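Local coordinates for anabena Tic22 (Anabaena sp., PDB 4EV1), which probably acts as a chaperone in protein transport, as a thylakoid-associated cyanobacterial member of the Tic22-like family, at residues D167-L172 / A182-L187; V138-A141 / Y146-I149; L2-I7 / V87-L92. One frame throughout, in Å; residues are numbered along the deposited sequence. Where two conformers were deposited one is given.

Contact 1. Residues D167-L172 / A182-L187; sequences DAQGLL and ADIQVL
L172 and I184 meet where helix 165-175 of this Tic22 fold lies against strand 183-188, the two elements running nearly antiparallel: the axes of the short segments pass 8.5 Å apart at 148°. I184 is the centrepiece from the strand side. Its CG1 faces L172 CD2 at 3.9 Å, and its outer methyl CD1 reaches A168 CB at the same separation of 3.9 Å. The other branch of I184, CG2, also closes on that alanine, so CD1 and CG2 both press on the A168 methyl from one side, while the leucine comes in from the next turn of the helix.

L172 divides its two methyls. CD2 serves I184, whereas CD1 reaches the residue just ahead of the strand, touching A182 CB at 3.6 Å. The fork is aimed there because CG stands opposite the backbone N (chi1 -180°), which carries both methyls out from the helix. With an alanine here both methyls are gone, and A182 and the CG1 flank of I184 would probably be left with a gap beside them.

In the next shell, F136 of the partner strand 134-139 touches both A168 and I184, and L119 of helix 110-121 also packs on I184. A168 also touches F162 of strand 156-162. D183 turns away from the helix, and its backbone is hydrogen-bonded to R139 of strand 134-139, which probably helps to set the strand position of I184. At the outer border, Q169 in one of its two conformers bends at chi2 and lays its chain across I184 at about a right angle. At the start of the strand, L172 CD1 also comes to 3.8 Å from the backbone nitrogen D183 N.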
ATOM      1  N   ASP A 167       1.417   6.965 -12.896  1.00 31.93           N
ATOM      2  CA  ASP A 167       0.195   7.750 -12.748  1.00 32.21           C
ATOM      3  C   ASP A 167       0.528   9.187 -12.307  1.00 32.60           C
ATOM      4  O   ASP A 167      -0.123  10.114 -12.751  1.00 32.75           O
ATOM      5  CB  ASP A 167      -0.759   7.151 -11.711  1.00 32.07           C
ATOM      6  CG  ASP A 167      -1.434   5.887 -12.194  1.00 34.31           C
ATOM      7  OD1 ASP A 167      -1.957   5.851 -13.336  1.00 36.15           O
ATOM      8  OD2 ASP A 167      -1.431   4.933 -11.421  1.00 32.89           O
ATOM      9  N   ALA A 168       1.503   9.360 -11.413  1.00 32.46           N
ATOM     10  CA  ALA A 168       1.942  10.722 -11.027  1.00 33.41           C
ATOM     11  C   ALA A 168       2.610  11.426 -12.212  1.00 34.71           C
ATOM     12  O   ALA A 168       2.416  12.637 -12.392  1.00 34.38           O
ATOM     13  CB  ALA A 168       2.881  10.704  -9.845  1.00 32.12           C
ATOM     14  N   GLN A 169       3.387  10.700 -13.018  0.50 35.31           N
ATOM     15  CA  GLN A 169       4.068  11.330 -14.170  0.50 36.78           C
ATOM     16  C   GLN A 169       3.032  11.840 -15.151  0.50 36.90           C
ATOM     17  O   GLN A 169       3.231  12.879 -15.803  0.50 37.51           O
ATOM     18  CB  GLN A 169       5.040  10.370 -14.877  0.50 37.31           C
ATOM     19  CG  GLN A 169       6.521  10.497 -14.442  0.50 39.41           C
ATOM     20  CD  GLN A 169       7.237  11.738 -15.009  0.50 40.96           C
ATOM     21  OE1 GLN A 169       8.009  12.396 -14.301  0.50 43.55           O
ATOM     22  NE2 GLN A 169       6.980  12.059 -16.275  0.50 40.34           N
ATOM     23  N   GLY A 170       1.919  11.115 -15.247  1.00 36.76           N
ATOM     24  CA  GLY A 170       0.800  11.532 -16.082  1.00 37.16           C
ATOM     25  C   GLY A 170       0.252  12.881 -15.681  1.00 37.62           C
ATOM     26  O   GLY A 170       0.106  13.754 -16.528  1.00 38.47           O
ATOM     27  N   LEU A 171      -0.054  13.056 -14.393  1.00 37.15           N
ATOM     28  CA  LEU A 171      -0.537  14.345 -13.862  1.00 37.52           C
ATOM     29  C   LEU A 171       0.508  15.452 -13.962  1.00 38.63           C
ATOM     30  O   LEU A 171       0.186  16.577 -14.340  1.00 37.30           O
ATOM     31  CB  LEU A 171      -0.976  14.211 -12.402  1.00 37.06           C
ATOM     32  CG  LEU A 171      -1.571  15.463 -11.719  1.00 36.99           C
ATOM     33  CD1 LEU A 171      -2.800  16.010 -12.433  1.00 38.16           C
ATOM     34  CD2 LEU A 171      -1.928  15.112 -10.280  1.00 35.07           C
ATOM     35  N   LEU A 172       1.765  15.121 -13.653  1.00 39.69           N
ATOM     36  CA  LEU A 172       2.867  16.061 -13.846  1.00 41.96           C
ATOM     37  C   LEU A 172       2.816  16.661 -15.258  1.00 44.57           C
ATOM     38  O   LEU A 172       2.791  17.884 -15.420  1.00 44.70           O
ATOM     39  CB  LEU A 172       4.216  15.386 -13.623  1.00 42.22           C
ATOM     40  CG  LEU A 172       5.428  16.297 -13.796  1.00 41.67           C
ATOM     41  CD1 LEU A 172       5.241  17.547 -12.962  1.00 42.68           C
ATOM     42  CD2 LEU A 172       6.701  15.562 -13.432  1.00 42.75           C
ATOM     43  N   ALA A 182       6.961  22.355 -11.792  1.00 45.92           N
ATOM     44  CA  ALA A 182       6.208  21.236 -11.172  1.00 43.77           C
ATOM     45  C   ALA A 182       7.057  19.968 -11.018  1.00 42.20           C
ATOM     46  O   ALA A 182       7.925  19.674 -11.835  1.00 41.63           O
ATOM     47  CB  ALA A 182       4.927  20.938 -11.946  1.00 43.38           C
ATOM     48  N   ASP A 183       6.828  19.223  -9.937  1.00 40.74           N
ATOM     49  CA  ASP A 183       7.558  17.988  -9.731  1.00 39.36           C
ATOM     50  C   ASP A 183       6.730  16.952  -8.990  1.00 37.94           C
ATOM     51  O   ASP A 183       5.601  17.228  -8.559  1.00 36.44           O
ATOM     52  CB  ASP A 183       8.873  18.250  -9.000  1.00 39.29           C
ATOM     53  CG  ASP A 183       8.695  18.482  -7.522  1.00 40.80           C
ATOM     54  OD1 ASP A 183       7.577  18.798  -7.074  1.00 42.22           O
ATOM     55  OD2 ASP A 183       9.692  18.355  -6.783  1.00 43.00           O
ATOM     56  N   ILE A 184       7.311  15.766  -8.854  1.00 37.00           N
ATOM     57  CA  ILE A 184       6.696  14.696  -8.075  1.00 35.68           C
ATOM     58  C   ILE A 184       7.463  14.549  -6.766  1.00 35.93           C
ATOM     59  O   ILE A 184       8.660  14.317  -6.797  1.00 36.30           O
ATOM     60  CB  ILE A 184       6.748  13.362  -8.828  1.00 35.63           C
ATOM     61  CG1 ILE A 184       6.106  13.501 -10.211  1.00 35.17           C
ATOM     62  CG2 ILE A 184       6.044  12.261  -7.988  1.00 32.50           C
ATOM     63  CD1 ILE A 184       6.224  12.241 -11.101  1.00 35.60           C
ATOM     64  N   GLN A 185       6.772  14.665  -5.630  1.00 35.73           N
ATOM     65  CA  GLN A 185       7.348  14.348  -4.321  1.00 36.02           C
ATOM     66  C   GLN A 185       7.213  12.861  -3.972  1.00 35.11           C
ATOM     67  O   GLN A 185       6.140  12.257  -4.116  1.00 32.13           O
ATOM     68  CB  GLN A 185       6.664  15.140  -3.213  1.00 36.60           C
ATOM     69  CG  GLN A 185       7.416  15.147  -1.896  1.00 38.35           C
ATOM     70  CD  GLN A 185       6.651  15.810  -0.770  1.00 41.03           C
ATOM     71  OE1 GLN A 185       5.460  16.070  -0.880  1.00 45.07           O
ATOM     72  NE2 GLN A 185       7.342  16.096   0.327  1.00 44.32           N
ATOM     73  N   VAL A 186       8.315  12.293  -3.488  1.00 34.55           N
ATOM     74  CA  VAL A 186       8.293  10.943  -2.964  1.00 34.44           C
ATOM     75  C   VAL A 186       7.843  10.951  -1.495  1.00 34.00           C
ATOM     76  O   VAL A 186       8.403  11.662  -0.642  1.00 34.58           O
ATOM     77  CB  VAL A 186       9.638  10.259  -3.107  1.00 34.71           C
ATOM     78  CG1 VAL A 186       9.542   8.841  -2.559  1.00 33.87           C
ATOM     79  CG2 VAL A 186      10.005  10.243  -4.549  1.00 36.87           C
ATOM     80  N   LEU A 187       6.780  10.199  -1.229  1.00 31.94           N
ATOM     81  CA  LEU A 187       6.246  10.015   0.110  1.00 31.91           C
ATOM     82  C   LEU A 187       6.284   8.514   0.412  1.00 31.50           C
ATOM     83  O   LEU A 187       6.674   7.717  -0.424  1.00 28.47           O
ATOM     84  CB  LEU A 187       4.800  10.511   0.189  1.00 31.21           C
ATOM     85  CG  LEU A 187       4.570  11.997  -0.139  1.00 33.76           C
ATOM     86  CD1 LEU A 187       3.114  12.271  -0.468  1.00 33.26           C
ATOM     87  CD2 LEU A 187       5.068  12.887   1.017  1.00 36.36           C
TER

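Contact 2. Residues V138-A141 / Y146-I149; sequences VRFA and YVPI
The V147 side chain stands on the ring of F140 like a post on a plate: methyl CG2 sits 3.5 Å from the F140 ring centroid and only 8° off the ring normal, a CH-pi contact over the face. The two side chains cross at about a right angle. The same methyl also touches V138 CG1 at 3.9 Å, so CG2 of V147 is held between an aromatic face and an aliphatic branch. Its position follows from the first torsion of V147, which sets CG1 opposite the backbone N and leaves CG2 beside it. P148 adds its CD near the F140 ring, coming in obliquely at CZ.

R139 and Y146 are related quite differently. They lie side by side and point the same way, with the guanidinium and ring planes 24° apart, and the nearest touch is R139 CG to Y146 CE1 at 3.8 Å. Their polar ends go on to neighbours: the guanidinium forms a salt bridge with D183, and the phenol OH is hydrogen-bonded to Q185, both on strand 183-188.

The two runs, at the end of strand 134-139 and on the approach to strand 149-151, are linked by a four-residue loop and meet through a single beta bridge between R139 and Y146. V147 N donates to V138 O over 3.1 Å, nearly straight at 171°, though the donor is tilted out of the carbonyl plane. A water also donates a hydrogen bond to V138 O at 2.9 Å, and that carbonyl therefore accepts two bonds. The same water donates to V147 O, tying the two backbones together a second time. Behind them, helix 165-175 touches V138 through A168 and L171, and V147 through V175.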
ATOM      1  N   VAL A 138       2.086  15.020  -6.897  1.00 31.61           N
ATOM      2  CA  VAL A 138       2.512  16.085  -7.793  1.00 32.58           C
ATOM      3  C   VAL A 138       2.393  17.442  -7.116  1.00 33.77           C
ATOM      4  O   VAL A 138       1.393  17.727  -6.474  1.00 32.55           O
ATOM      5  CB  VAL A 138       1.708  16.061  -9.082  1.00 32.42           C
ATOM      6  CG1 VAL A 138       2.036  17.291  -9.991  1.00 33.20           C
ATOM      7  CG2 VAL A 138       2.000  14.749  -9.784  1.00 33.56           C
ATOM      8  N   ARG A 139       3.427  18.261  -7.262  1.00 35.29           N
ATOM      9  CA  ARG A 139       3.425  19.589  -6.647  1.00 37.59           C
ATOM     10  C   ARG A 139       3.628  20.604  -7.722  1.00 38.23           C
ATOM     11  O   ARG A 139       4.289  20.323  -8.723  1.00 39.24           O
ATOM     12  CB  ARG A 139       4.552  19.737  -5.640  1.00 38.37           C
ATOM     13  CG  ARG A 139       4.577  18.698  -4.545  1.00 38.52           C
ATOM     14  CD  ARG A 139       5.661  19.034  -3.554  1.00 39.49           C
ATOM     15  NE  ARG A 139       6.992  18.719  -4.052  1.00 41.74           N
ATOM     16  CZ  ARG A 139       8.077  18.616  -3.286  1.00 43.54           C
ATOM     17  NH1 ARG A 139       8.006  18.803  -1.972  1.00 42.35           N
ATOM     18  NH2 ARG A 139       9.245  18.310  -3.844  1.00 45.15           N
ATOM     19  N   PHE A 140       3.066  21.786  -7.513  1.00 39.60           N
ATOM     20  CA  PHE A 140       3.286  22.913  -8.421  1.00 40.74           C
ATOM     21  C   PHE A 140       4.790  23.280  -8.524  1.00 41.73           C
ATOM     22  O   PHE A 140       5.277  23.674  -9.597  1.00 41.05           O
ATOM     23  CB  PHE A 140       2.459  24.126  -7.969  1.00 41.67           C
ATOM     24  CG  PHE A 140       0.966  23.961  -8.161  1.00 41.80           C
ATOM     25  CD1 PHE A 140       0.413  23.957  -9.441  1.00 45.04           C
ATOM     26  CD2 PHE A 140       0.127  23.793  -7.086  1.00 41.74           C
ATOM     27  CE1 PHE A 140      -0.955  23.770  -9.629  1.00 44.33           C
ATOM     28  CE2 PHE A 140      -1.241  23.616  -7.269  1.00 42.65           C
ATOM     29  CZ  PHE A 140      -1.780  23.612  -8.529  1.00 42.47           C
ATOM     30  N   ALA A 141       5.501  23.155  -7.406  1.00 42.06           N
ATOM     31  CA  ALA A 141       6.950  23.358  -7.344  1.00 43.93           C
ATOM     32  C   ALA A 141       7.419  22.793  -6.011  1.00 44.88           C
ATOM     33  O   ALA A 141       6.605  22.634  -5.109  1.00 43.70           O
ATOM     34  CB  ALA A 141       7.312  24.866  -7.460  1.00 45.05           C
ATOM     35  N   TYR A 146       0.273  20.930  -3.179  1.00 41.30           N
ATOM     36  CA  TYR A 146      -0.095  19.739  -3.931  1.00 40.21           C
ATOM     37  C   TYR A 146      -1.175  20.114  -4.931  1.00 41.18           C
ATOM     38  O   TYR A 146      -2.118  20.822  -4.576  1.00 40.89           O
ATOM     39  CB  TYR A 146      -0.592  18.639  -2.987  1.00 38.77           C
ATOM     40  CG  TYR A 146       0.493  18.288  -2.061  1.00 36.89           C
ATOM     41  CD1 TYR A 146       1.525  17.489  -2.484  1.00 35.72           C
ATOM     42  CD2 TYR A 146       0.556  18.834  -0.787  1.00 36.63           C
ATOM     43  CE1 TYR A 146       2.578  17.198  -1.662  1.00 37.27           C
ATOM     44  CE2 TYR A 146       1.622  18.558   0.045  1.00 36.90           C
ATOM     45  CZ  TYR A 146       2.630  17.747  -0.402  1.00 35.63           C
ATOM     46  OH  TYR A 146       3.695  17.449   0.399  1.00 37.67           O
ATOM     47  N   VAL A 147      -1.014  19.628  -6.164  1.00 41.12           N
ATOM     48  CA  VAL A 147      -1.949  19.861  -7.249  1.00 42.24           C
ATOM     49  C   VAL A 147      -3.196  19.010  -7.037  1.00 42.85           C
ATOM     50  O   VAL A 147      -3.089  17.791  -6.895  1.00 40.73           O
ATOM     51  CB  VAL A 147      -1.336  19.486  -8.652  1.00 42.16           C
ATOM     52  CG1 VAL A 147      -2.384  19.601  -9.750  1.00 42.84           C
ATOM     53  CG2 VAL A 147      -0.142  20.347  -8.974  1.00 42.45           C
ATOM     54  N   PRO A 148      -4.374  19.653  -6.978  1.00 45.14           N
ATOM     55  CA  PRO A 148      -5.646  18.931  -6.919  1.00 46.46           C
ATOM     56  C   PRO A 148      -6.162  18.526  -8.295  1.00 48.20           C
ATOM     57  O   PRO A 148      -5.686  19.038  -9.319  1.00 48.86           O
ATOM     58  CB  PRO A 148      -6.606  19.928  -6.261  1.00 47.19           C
ATOM     59  CG  PRO A 148      -5.832  21.223  -6.079  1.00 47.51           C
ATOM     60  CD  PRO A 148      -4.569  21.110  -6.850  1.00 46.49           C
ATOM     61  N   ILE A 149      -7.102  17.586  -8.314  1.00 49.44           N
ATOM     62  CA  ILE A 149      -7.784  17.206  -9.552  1.00 50.91           C
ATOM     63  C   ILE A 149      -9.294  17.274  -9.358  1.00 52.87           C
ATOM     64  O   ILE A 149      -9.801  17.156  -8.242  1.00 52.17           O
ATOM     65  CB  ILE A 149      -7.370  15.801 -10.094  1.00 50.14           C
ATOM     66  CG1 ILE A 149      -7.485  14.722  -9.011  1.00 49.30           C
ATOM     67  CG2 ILE A 149      -5.952  15.837 -10.624  1.00 49.86           C
ATOM     68  CD1 ILE A 149      -7.435  13.282  -9.550  1.00 50.03           C
TER
HETATM   69  O   HOH W   1      -1.133  16.330  -6.042  1.00 34.08           O

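Contact 3. Residues L2-I7 / V87-L92; sequences LSEQQI and VIYQQL
A carboxylate and a phenol meet between these two helices: Y89 OH donates a hydrogen bond to E4 OE2 over 2.7 Å, taking the syn lone pair on the side of the other oxygen. OE2 lies at the edge of the tyrosine ring, near its plane, while the carboxylate plane is turned 76° from that of the ring. E4 starts out obliquely to the partner helix, and the bend of its chain at chi2 (-69°) is what brings the acid round to the hydroxyl. The other oxygen, OE1, takes a bond from Q93 NE2, just past the second segment, so both oxygens of an otherwise exposed side chain are occupied by helix 85-94. The phenol oxygen is also hydrogen-bonded to Q197, which probably helps fix its place.

Below this polar pair I7 closes the apolar side, its CG2 meeting Y89 CE2 obliquely at 3.9 Å. At the outer border a water spans the gap between amides, donating to Q5 OE1 and accepting from Q90 NE2 at 3.1 Å. Q5 NE2 turns back to E9 of its own helix.

The start of the first helix is fastened by a capping box: Q6 N donates to S3 OG at 2.8 Å, and S3 N returns a bond to Q6 OE1 at 2.7 Å. E4 follows directly after S3, the N-cap residue. Helix 189-198 covers I7 and Y89 through L193, while the residue preceding Y89, I88, packs on F104 and F106 of strand 102-107.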
ATOM      1  N   LEU A   2      -9.239  13.729  11.127  1.00 46.38           N
ATOM      2  CA  LEU A   2      -9.905  12.593  10.512  1.00 44.99           C
ATOM      3  C   LEU A   2     -10.132  11.511  11.560  1.00 44.25           C
ATOM      4  O   LEU A   2      -9.239  11.199  12.358  1.00 44.97           O
ATOM      5  CB  LEU A   2      -9.091  12.045   9.325  1.00 43.21           C
ATOM      6  CG  LEU A   2      -8.841  13.024   8.179  1.00 43.30           C
ATOM      7  CD1 LEU A   2      -7.838  12.471   7.174  1.00 43.38           C
ATOM      8  CD2 LEU A   2     -10.150  13.372   7.487  1.00 42.56           C
ATOM      9  N   SER A   3     -11.326  10.934  11.552  1.00 43.91           N
ATOM     10  CA  SER A   3     -11.656   9.837  12.443  1.00 43.49           C
ATOM     11  C   SER A   3     -10.947   8.566  11.978  1.00 42.97           C
ATOM     12  O   SER A   3     -10.464   8.518  10.843  1.00 41.73           O
ATOM     13  CB  SER A   3     -13.158   9.598  12.448  1.00 44.33           C
ATOM     14  OG  SER A   3     -13.595   8.990  11.243  1.00 41.96           O
ATOM     15  N   GLU A   4     -10.869   7.568  12.857  1.00 42.78           N
ATOM     16  CA  GLU A   4     -10.410   6.225  12.484  1.00 43.23           C
ATOM     17  C   GLU A   4     -11.251   5.594  11.352  1.00 42.11           C
ATOM     18  O   GLU A   4     -10.707   4.874  10.501  1.00 40.13           O
ATOM     19  CB  GLU A   4     -10.394   5.289  13.705  1.00 44.80           C
ATOM     20  CG  GLU A   4      -9.156   5.450  14.629  1.00 48.24           C
ATOM     21  CD  GLU A   4      -7.828   4.960  13.986  1.00 51.31           C
ATOM     22  OE1 GLU A   4      -7.356   3.858  14.354  1.00 54.42           O
ATOM     23  OE2 GLU A   4      -7.246   5.673  13.127  1.00 52.92           O
ATOM     24  N   GLN A   5     -12.562   5.854  11.332  1.00 41.27           N
ATOM     25  CA  GLN A   5     -13.382   5.361  10.241  1.00 40.99           C
ATOM     26  C   GLN A   5     -13.079   6.101   8.932  1.00 39.06           C
ATOM     27  O   GLN A   5     -13.033   5.483   7.866  1.00 38.22           O
ATOM     28  CB  GLN A   5     -14.881   5.419  10.563  1.00 42.73           C
ATOM     29  CG  GLN A   5     -15.763   4.864   9.428  1.00 43.83           C
ATOM     30  CD  GLN A   5     -15.484   3.390   9.094  1.00 46.71           C
ATOM     31  OE1 GLN A   5     -15.117   2.577   9.975  1.00 44.87           O
ATOM     32  NE2 GLN A   5     -15.651   3.036   7.811  1.00 48.14           N
ATOM     33  N   GLN A   6     -12.858   7.404   9.002  1.00 37.35           N
ATOM     34  CA  GLN A   6     -12.479   8.153   7.810  1.00 36.70           C
ATOM     35  C   GLN A   6     -11.135   7.702   7.237  1.00 34.13           C
ATOM     36  O   GLN A   6     -10.995   7.614   6.027  1.00 33.15           O
ATOM     37  CB  GLN A   6     -12.425   9.649   8.099  1.00 37.59           C
ATOM     38  CG  GLN A   6     -13.818  10.246   8.289  1.00 40.33           C
ATOM     39  CD  GLN A   6     -13.773  11.687   8.794  1.00 41.76           C
ATOM     40  OE1 GLN A   6     -13.050  12.007   9.735  1.00 38.57           O
ATOM     41  NE2 GLN A   6     -14.555  12.554   8.162  1.00 44.48           N
ATOM     42  N   ILE A   7     -10.143   7.486   8.103  1.00 32.50           N
ATOM     43  CA  ILE A   7      -8.827   7.012   7.697  1.00 31.93           C
ATOM     44  C   ILE A   7      -8.962   5.616   7.057  1.00 31.75           C
ATOM     45  O   ILE A   7      -8.413   5.384   5.984  1.00 30.01           O
ATOM     46  CB  ILE A   7      -7.824   6.993   8.883  1.00 32.42           C
ATOM     47  CG1 ILE A   7      -7.542   8.422   9.352  1.00 34.24           C
ATOM     48  CG2 ILE A   7      -6.543   6.337   8.507  1.00 30.96           C
ATOM     49  CD1 ILE A   7      -6.486   8.530  10.456  1.00 36.32           C
ATOM     50  N   VAL A  87      -8.913  -2.377   6.079  1.00 25.55           N
ATOM     51  CA  VAL A  87      -9.255  -3.528   6.894  1.00 25.44           C
ATOM     52  C   VAL A  87      -8.037  -4.052   7.650  1.00 25.82           C
ATOM     53  O   VAL A  87      -8.102  -4.353   8.832  1.00 26.54           O
ATOM     54  CB  VAL A  87      -9.846  -4.651   6.025  1.00 25.60           C
ATOM     55  CG1 VAL A  87     -10.115  -5.899   6.850  1.00 26.35           C
ATOM     56  CG2 VAL A  87     -11.160  -4.154   5.350  1.00 26.87           C
ATOM     57  N   ILE A  88      -6.909  -4.163   6.964  1.00 26.11           N
ATOM     58  CA  ILE A  88      -5.665  -4.525   7.613  1.00 25.63           C
ATOM     59  C   ILE A  88      -5.232  -3.494   8.651  1.00 25.18           C
ATOM     60  O   ILE A  88      -4.848  -3.867   9.758  1.00 27.14           O
ATOM     61  CB  ILE A  88      -4.556  -4.768   6.550  1.00 25.58           C
ATOM     62  CG1 ILE A  88      -4.937  -5.964   5.662  1.00 26.85           C
ATOM     63  CG2 ILE A  88      -3.206  -5.037   7.228  1.00 26.44           C
ATOM     64  CD1 ILE A  88      -3.946  -6.218   4.542  1.00 28.56           C
ATOM     65  N   TYR A  89      -5.251  -2.217   8.292  1.00 27.29           N
ATOM     66  CA  TYR A  89      -4.965  -1.125   9.228  1.00 28.71           C
ATOM     67  C   TYR A  89      -5.829  -1.277  10.512  1.00 29.78           C
ATOM     68  O   TYR A  89      -5.315  -1.349  11.634  1.00 29.10           O
ATOM     69  CB  TYR A  89      -5.291   0.223   8.565  1.00 30.19           C
ATOM     70  CG  TYR A  89      -5.195   1.426   9.504  1.00 33.89           C
ATOM     71  CD1 TYR A  89      -3.975   1.845   9.994  1.00 38.07           C
ATOM     72  CD2 TYR A  89      -6.341   2.115   9.901  1.00 37.34           C
ATOM     73  CE1 TYR A  89      -3.885   2.951  10.869  1.00 41.60           C
ATOM     74  CE2 TYR A  89      -6.278   3.195  10.757  1.00 40.87           C
ATOM     75  CZ  TYR A  89      -5.048   3.631  11.227  1.00 41.65           C
ATOM     76  OH  TYR A  89      -5.002   4.717  12.078  1.00 45.41           O
ATOM     77  N   GLN A  90      -7.138  -1.383  10.314  1.00 29.38           N
ATOM     78  CA  GLN A  90      -8.080  -1.510  11.425  1.00 31.18           C
ATOM     79  C   GLN A  90      -7.797  -2.728  12.275  1.00 31.11           C
ATOM     80  O   GLN A  90      -7.739  -2.646  13.505  1.00 31.97           O
ATOM     81  CB  GLN A  90      -9.516  -1.519  10.874  1.00 31.36           C
ATOM     82  CG  GLN A  90     -10.591  -1.671  11.939  1.00 35.44           C
ATOM     83  CD  GLN A  90     -11.957  -1.777  11.323  1.00 39.89           C
ATOM     84  OE1 GLN A  90     -12.326  -2.813  10.735  1.00 46.10           O
ATOM     85  NE2 GLN A  90     -12.713  -0.708  11.424  1.00 44.94           N
ATOM     86  N   GLN A  91      -7.544  -3.856  11.628  1.00 31.84           N
ATOM     87  CA  GLN A  91      -7.225  -5.056  12.357  1.00 32.16           C
ATOM     88  C   GLN A  91      -5.966  -4.859  13.229  1.00 32.08           C
ATOM     89  O   GLN A  91      -5.927  -5.275  14.403  1.00 31.61           O
ATOM     90  CB  GLN A  91      -7.056  -6.234  11.420  1.00 31.82           C
ATOM     91  CG  GLN A  91      -6.709  -7.490  12.174  1.00 35.42           C
ATOM     92  CD  GLN A  91      -6.732  -8.743  11.360  1.00 39.62           C
ATOM     93  OE1 GLN A  91      -7.652  -8.987  10.582  1.00 43.96           O
ATOM     94  NE2 GLN A  91      -5.714  -9.573  11.555  1.00 41.01           N
ATOM     95  N   LEU A  92      -4.937  -4.241  12.669  1.00 31.87           N
ATOM     96  CA  LEU A  92      -3.703  -4.002  13.438  1.00 32.65           C
ATOM     97  C   LEU A  92      -3.980  -3.077  14.633  1.00 34.42           C
ATOM     98  O   LEU A  92      -3.444  -3.309  15.716  1.00 34.76           O
ATOM     99  CB  LEU A  92      -2.570  -3.466  12.560  1.00 31.88           C
ATOM    100  CG  LEU A  92      -1.965  -4.460  11.570  1.00 30.59           C
ATOM    101  CD1 LEU A  92      -1.103  -3.716  10.521  1.00 30.28           C
ATOM    102  CD2 LEU A  92      -1.148  -5.526  12.335  1.00 27.96           C
TER
HETATM  103  O   HOH W   2     -15.378   0.085   9.972  1.00 45.11           O

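Along the chain contact 3 opens first, at the N-terminus, and closes before contact 2 begins; contact 1 follows contact 2. Contacts 1 and 2 are close neighbours, their centres 8 Å apart, and share the antiparallel pair of strands 134-139 and 183-188. Polar side chains also join the two directly, so helix 165-175, both strands and the loop 140-148 form one continuous unit. Contact 3 lies about 26 Å away from each, centre to centre, and joins segments 80 residues apart in sequence. Contacts 1 and 2 are thus local in sequence, whereas contact 3 brings the N-terminal helix against helix 85-94.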